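Local coordinates for protein probable exosome complex exonuclease 2 (Pyrococcus abyssi, PDB 2PO1) that probably serves as a non-catalytic subunit of the archaeal exosome, an RNA-degrading complex, and helps to shape the active site of its partner Rrp41, at residues G32-G44 with K259-V272. Numbering follows the deposited sequence.
Sequences GFEDYRPIEIEVG and KKAEEIRKLILEAV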
# COMPACT_ATOMS: atom_id res chain seq x y z
N GLY C 32 -18.94 40.43 5.78
CA GLY C 32 -18.02 41.41 5.20
C GLY C 32 -16.86 40.63 4.59
O GLY C 32 -16.74 39.43 4.83
N PHE C 33 -16.01 41.31 3.82
CA PHE C 33 -14.85 40.63 3.19
C PHE C 33 -13.89 40.11 4.23
O PHE C 33 -13.12 39.14 3.99
CB PHE C 33 -14.12 41.58 2.22
CG PHE C 33 -14.93 41.94 0.97
CD1 PHE C 33 -14.45 42.90 0.09
CD2 PHE C 33 -16.15 41.30 0.68
CE1 PHE C 33 -15.17 43.21 -1.06
CE2 PHE C 33 -16.87 41.63 -0.45
CZ PHE C 33 -16.37 42.57 -1.33
N GLU C 34 -13.91 40.75 5.40
CA GLU C 34 -12.95 40.40 6.47
C GLU C 34 -13.59 39.64 7.63
O GLU C 34 -12.94 39.42 8.66
CB GLU C 34 -12.11 41.61 6.93
CG GLU C 34 -11.10 42.10 5.86
CD GLU C 34 -10.35 43.34 6.28
OE1 GLU C 34 -10.52 43.76 7.46
OE2 GLU C 34 -9.58 43.88 5.43
N ASP C 35 -14.82 39.19 7.46
CA ASP C 35 -15.48 38.50 8.54
C ASP C 35 -15.35 36.99 8.44
O ASP C 35 -15.50 36.42 7.36
CB ASP C 35 -16.94 38.87 8.56
CG ASP C 35 -17.13 40.31 8.84
OD1 ASP C 35 -16.21 40.93 9.38
OD2 ASP C 35 -18.18 40.83 8.50
N TYR C 36 -15.10 36.37 9.59
CA TYR C 36 -15.27 34.92 9.74
C TYR C 36 -16.71 34.63 9.92
O TYR C 36 -17.43 35.47 10.44
CB TYR C 36 -14.51 34.44 10.99
CG TYR C 36 -13.13 34.08 10.60
CD1 TYR C 36 -12.20 35.07 10.31
CD2 TYR C 36 -12.76 32.75 10.46
CE1 TYR C 36 -10.93 34.74 9.92
CE2 TYR C 36 -11.49 32.43 10.08
CZ TYR C 36 -10.59 33.41 9.79
OH TYR C 36 -9.33 33.11 9.36
N ARG C 37 -17.10 33.41 9.56
CA ARG C 37 -18.43 32.90 9.85
C ARG C 37 -18.43 32.73 11.33
O ARG C 37 -17.37 32.78 11.92
CB ARG C 37 -18.62 31.55 9.17
CG ARG C 37 -18.75 31.62 7.70
CD ARG C 37 -18.56 30.23 7.07
NE ARG C 37 -17.17 29.82 7.17
CZ ARG C 37 -16.72 28.64 6.72
NH1 ARG C 37 -17.58 27.75 6.22
NH2 ARG C 37 -15.42 28.34 6.79
N PRO C 38 -19.61 32.45 11.95
CA PRO C 38 -19.53 32.28 13.38
C PRO C 38 -18.60 31.15 13.77
O PRO C 38 -18.54 30.14 13.07
CB PRO C 38 -20.99 31.98 13.78
CG PRO C 38 -21.81 32.60 12.72
CD PRO C 38 -21.00 32.31 11.47
N ILE C 39 -17.83 31.37 14.83
CA ILE C 39 -16.82 30.41 15.25
C ILE C 39 -17.30 29.80 16.54
O ILE C 39 -17.78 30.51 17.42
CB ILE C 39 -15.46 31.06 15.46
CG1 ILE C 39 -14.88 31.50 14.11
CG2 ILE C 39 -14.47 30.01 16.01
CD1 ILE C 39 -13.72 32.53 14.22
N GLU C 40 -17.18 28.50 16.64
CA GLU C 40 -17.42 27.80 17.90
C GLU C 40 -16.17 27.00 18.19
O GLU C 40 -15.75 26.24 17.36
CB GLU C 40 -18.59 26.81 17.77
CG GLU C 40 -19.97 27.37 18.02
CD GLU C 40 -21.08 26.27 18.00
OE1 GLU C 40 -22.07 26.43 17.24
OE2 GLU C 40 -20.96 25.25 18.73
N ILE C 41 -15.56 27.21 19.36
CA ILE C 41 -14.39 26.41 19.76
C ILE C 41 -14.79 25.76 21.07
O ILE C 41 -15.29 26.44 21.99
CB ILE C 41 -13.13 27.27 19.94
CG1 ILE C 41 -12.80 27.99 18.64
CG2 ILE C 41 -11.94 26.37 20.35
CD1 ILE C 41 -11.78 29.05 18.81
N GLU C 42 -14.69 24.45 21.12
CA GLU C 42 -14.95 23.76 22.35
C GLU C 42 -13.89 22.75 22.55
O GLU C 42 -13.70 21.86 21.73
CB GLU C 42 -16.30 23.06 22.34
CG GLU C 42 -16.72 22.67 23.77
CD GLU C 42 -17.99 21.87 23.82
OE1 GLU C 42 -18.31 21.37 24.92
OE2 GLU C 42 -18.68 21.75 22.78
N VAL C 43 -13.22 22.86 23.69
CA VAL C 43 -11.97 22.17 23.94
C VAL C 43 -12.19 21.05 24.95
O VAL C 43 -13.11 21.10 25.75
CB VAL C 43 -10.96 23.28 24.31
CG1 VAL C 43 -10.37 23.14 25.65
CG2 VAL C 43 -9.96 23.46 23.23
N GLY C 44 -11.46 19.96 24.84
CA GLY C 44 -11.57 18.89 25.83
C GLY C 44 -12.77 18.00 25.66
O GLY C 44 -13.20 17.35 26.60
N LYS C 259 -4.63 40.62 12.36
CA LYS C 259 -5.78 41.22 12.99
C LYS C 259 -6.82 40.16 13.26
O LYS C 259 -7.37 40.05 14.33
CB LYS C 259 -6.36 42.27 12.07
CG LYS C 259 -7.53 43.01 12.67
CD LYS C 259 -8.00 44.09 11.70
CE LYS C 259 -8.40 43.48 10.35
NZ LYS C 259 -8.81 44.56 9.39
N LYS C 260 -7.09 39.33 12.26
CA LYS C 260 -8.08 38.31 12.43
C LYS C 260 -7.55 37.23 13.38
O LYS C 260 -8.31 36.66 14.19
CB LYS C 260 -8.44 37.74 11.04
CG LYS C 260 -9.10 38.84 10.18
CD LYS C 260 -10.59 38.74 10.35
CE LYS C 260 -11.12 39.72 11.24
NZ LYS C 260 -12.61 39.51 11.43
N ALA C 261 -6.25 36.94 13.30
CA ALA C 261 -5.64 35.88 14.16
C ALA C 261 -5.82 36.32 15.62
O ALA C 261 -6.12 35.52 16.50
CB ALA C 261 -4.21 35.70 13.85
N GLU C 262 -5.67 37.60 15.87
CA GLU C 262 -5.77 38.06 17.23
C GLU C 262 -7.18 37.92 17.74
O GLU C 262 -7.36 37.60 18.90
CB GLU C 262 -5.23 39.47 17.42
CG GLU C 262 -5.05 39.92 18.93
CD GLU C 262 -4.53 38.79 19.90
OE1 GLU C 262 -5.18 38.55 20.97
OE2 GLU C 262 -3.48 38.13 19.59
N GLU C 263 -8.17 38.22 16.89
CA GLU C 263 -9.58 38.10 17.28
C GLU C 263 -9.87 36.61 17.56
O GLU C 263 -10.62 36.26 18.46
CB GLU C 263 -10.46 38.60 16.13
CG GLU C 263 -10.35 40.13 15.86
CD GLU C 263 -11.22 40.54 14.67
OE1 GLU C 263 -11.59 39.68 13.90
OE2 GLU C 263 -11.51 41.73 14.50
N ILE C 264 -9.25 35.73 16.78
CA ILE C 264 -9.42 34.29 16.95
C ILE C 264 -8.69 33.77 18.19
O ILE C 264 -9.25 32.93 18.95
CB ILE C 264 -8.99 33.56 15.68
CG1 ILE C 264 -9.93 34.03 14.54
CG2 ILE C 264 -8.97 32.07 15.92
CD1 ILE C 264 -10.05 33.13 13.47
N ARG C 265 -7.47 34.25 18.42
CA ARG C 265 -6.71 33.85 19.63
C ARG C 265 -7.52 34.10 20.90
O ARG C 265 -7.60 33.24 21.79
CB ARG C 265 -5.41 34.61 19.70
CG ARG C 265 -4.32 34.07 20.62
CD ARG C 265 -3.07 33.93 19.71
NE ARG C 265 -2.89 35.20 19.02
CZ ARG C 265 -2.49 35.36 17.76
NH1 ARG C 265 -2.15 34.35 16.95
NH2 ARG C 265 -2.45 36.58 17.32
N LYS C 266 -8.14 35.27 20.98
CA LYS C 266 -9.04 35.52 22.10
C LYS C 266 -10.14 34.44 22.28
O LYS C 266 -10.43 34.05 23.40
CB LYS C 266 -9.65 36.90 21.98
CG LYS C 266 -8.63 38.00 22.04
CD LYS C 266 -9.35 39.36 22.17
CE LYS C 266 -8.41 40.51 21.83
NZ LYS C 266 -7.20 40.49 22.68
N LEU C 267 -10.72 33.95 21.18
CA LEU C 267 -11.75 32.91 21.28
C LEU C 267 -11.16 31.57 21.73
O LEU C 267 -11.75 30.88 22.55
CB LEU C 267 -12.44 32.70 19.93
CG LEU C 267 -13.23 33.91 19.51
CD1 LEU C 267 -13.67 33.82 18.01
CD2 LEU C 267 -14.43 34.16 20.47
N ILE C 268 -10.01 31.22 21.16
CA ILE C 268 -9.24 30.10 21.61
C ILE C 268 -8.91 30.15 23.09
O ILE C 268 -9.15 29.19 23.79
CB ILE C 268 -7.92 29.92 20.81
CG1 ILE C 268 -8.23 29.63 19.32
CG2 ILE C 268 -7.09 28.82 21.45
CD1 ILE C 268 -6.95 29.75 18.40
N LEU C 269 -8.37 31.27 23.59
CA LEU C 269 -7.96 31.30 24.98
C LEU C 269 -9.20 31.12 25.86
O LEU C 269 -9.15 30.44 26.87
CB LEU C 269 -7.26 32.63 25.32
CG LEU C 269 -5.73 32.70 25.35
CD1 LEU C 269 -5.13 31.31 25.38
CD2 LEU C 269 -5.21 33.52 24.19
N GLU C 270 -10.31 31.73 25.43
CA GLU C 270 -11.60 31.71 26.14
C GLU C 270 -12.11 30.26 26.23
O GLU C 270 -12.47 29.77 27.29
CB GLU C 270 -12.56 32.59 25.34
CG GLU C 270 -13.95 32.82 25.92
CD GLU C 270 -14.67 34.07 25.32
OE1 GLU C 270 -15.61 34.56 25.97
OE2 GLU C 270 -14.30 34.56 24.20
N ALA C 271 -12.10 29.56 25.12
CA ALA C 271 -12.53 28.15 25.08
C ALA C 271 -11.63 27.33 25.96
O ALA C 271 -12.10 26.47 26.70
CB ALA C 271 -12.46 27.61 23.67
N VAL C 272 -10.34 27.59 25.86
CA VAL C 272 -9.34 26.83 26.61
C VAL C 272 -9.60 27.04 28.10
O VAL C 272 -9.72 26.08 28.85
CB VAL C 272 -7.94 27.26 26.23
CG1 VAL C 272 -6.93 26.79 27.30
CG2 VAL C 272 -7.59 26.68 24.83
O HOH W 1 -14.54 37.99 12.09
O HOH W 2 -13.80 24.93 25.60
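V43 lies against V272 where strand 39-43 and the helix of 259-272 come closest in register, their CA atoms 6.0 Å apart; the two axes run roughly the same way, crossing at -34° with 7.5 Å between them. Strand alternation turns I39, I41 and V43 onto the helix. I41 makes two sets of contacts: CD1 packs on I268 CG1 at 3.6 Å and also touches L267 CB, while CG2 rests on the methyl of A271. I39 CD1 touches the CD1 methyls of both I264 and L267. Beyond the strand, I264 CD1 lies over one face of the Y36 ring in a CH-pi contact, 3.8 Å from the centroid, and K260 CD lies at the ring's edge; Y36 OH is hydrogen-bonded to D154 OD2. K260 bends at chi2 (-93°) and chi3 (101°), which carries NZ to E34 O for a 2.8 Å hydrogen bond, and a water links the same NZ to Y36 N. A methionine in its place would probably leave the E34 carbonyl and this water without their charged donor. K259 NZ meets E34 OE1 at 2.7 Å in a salt bridge, on the syn side but well out of the carboxylate plane, with Y252 holding OE2. Helix 247-275 thus packs against the outermost strand of the five-stranded mixed sheet, next to helix 152-166, tying the C-terminal part back onto the N-terminal sheet of the RNase PH fold.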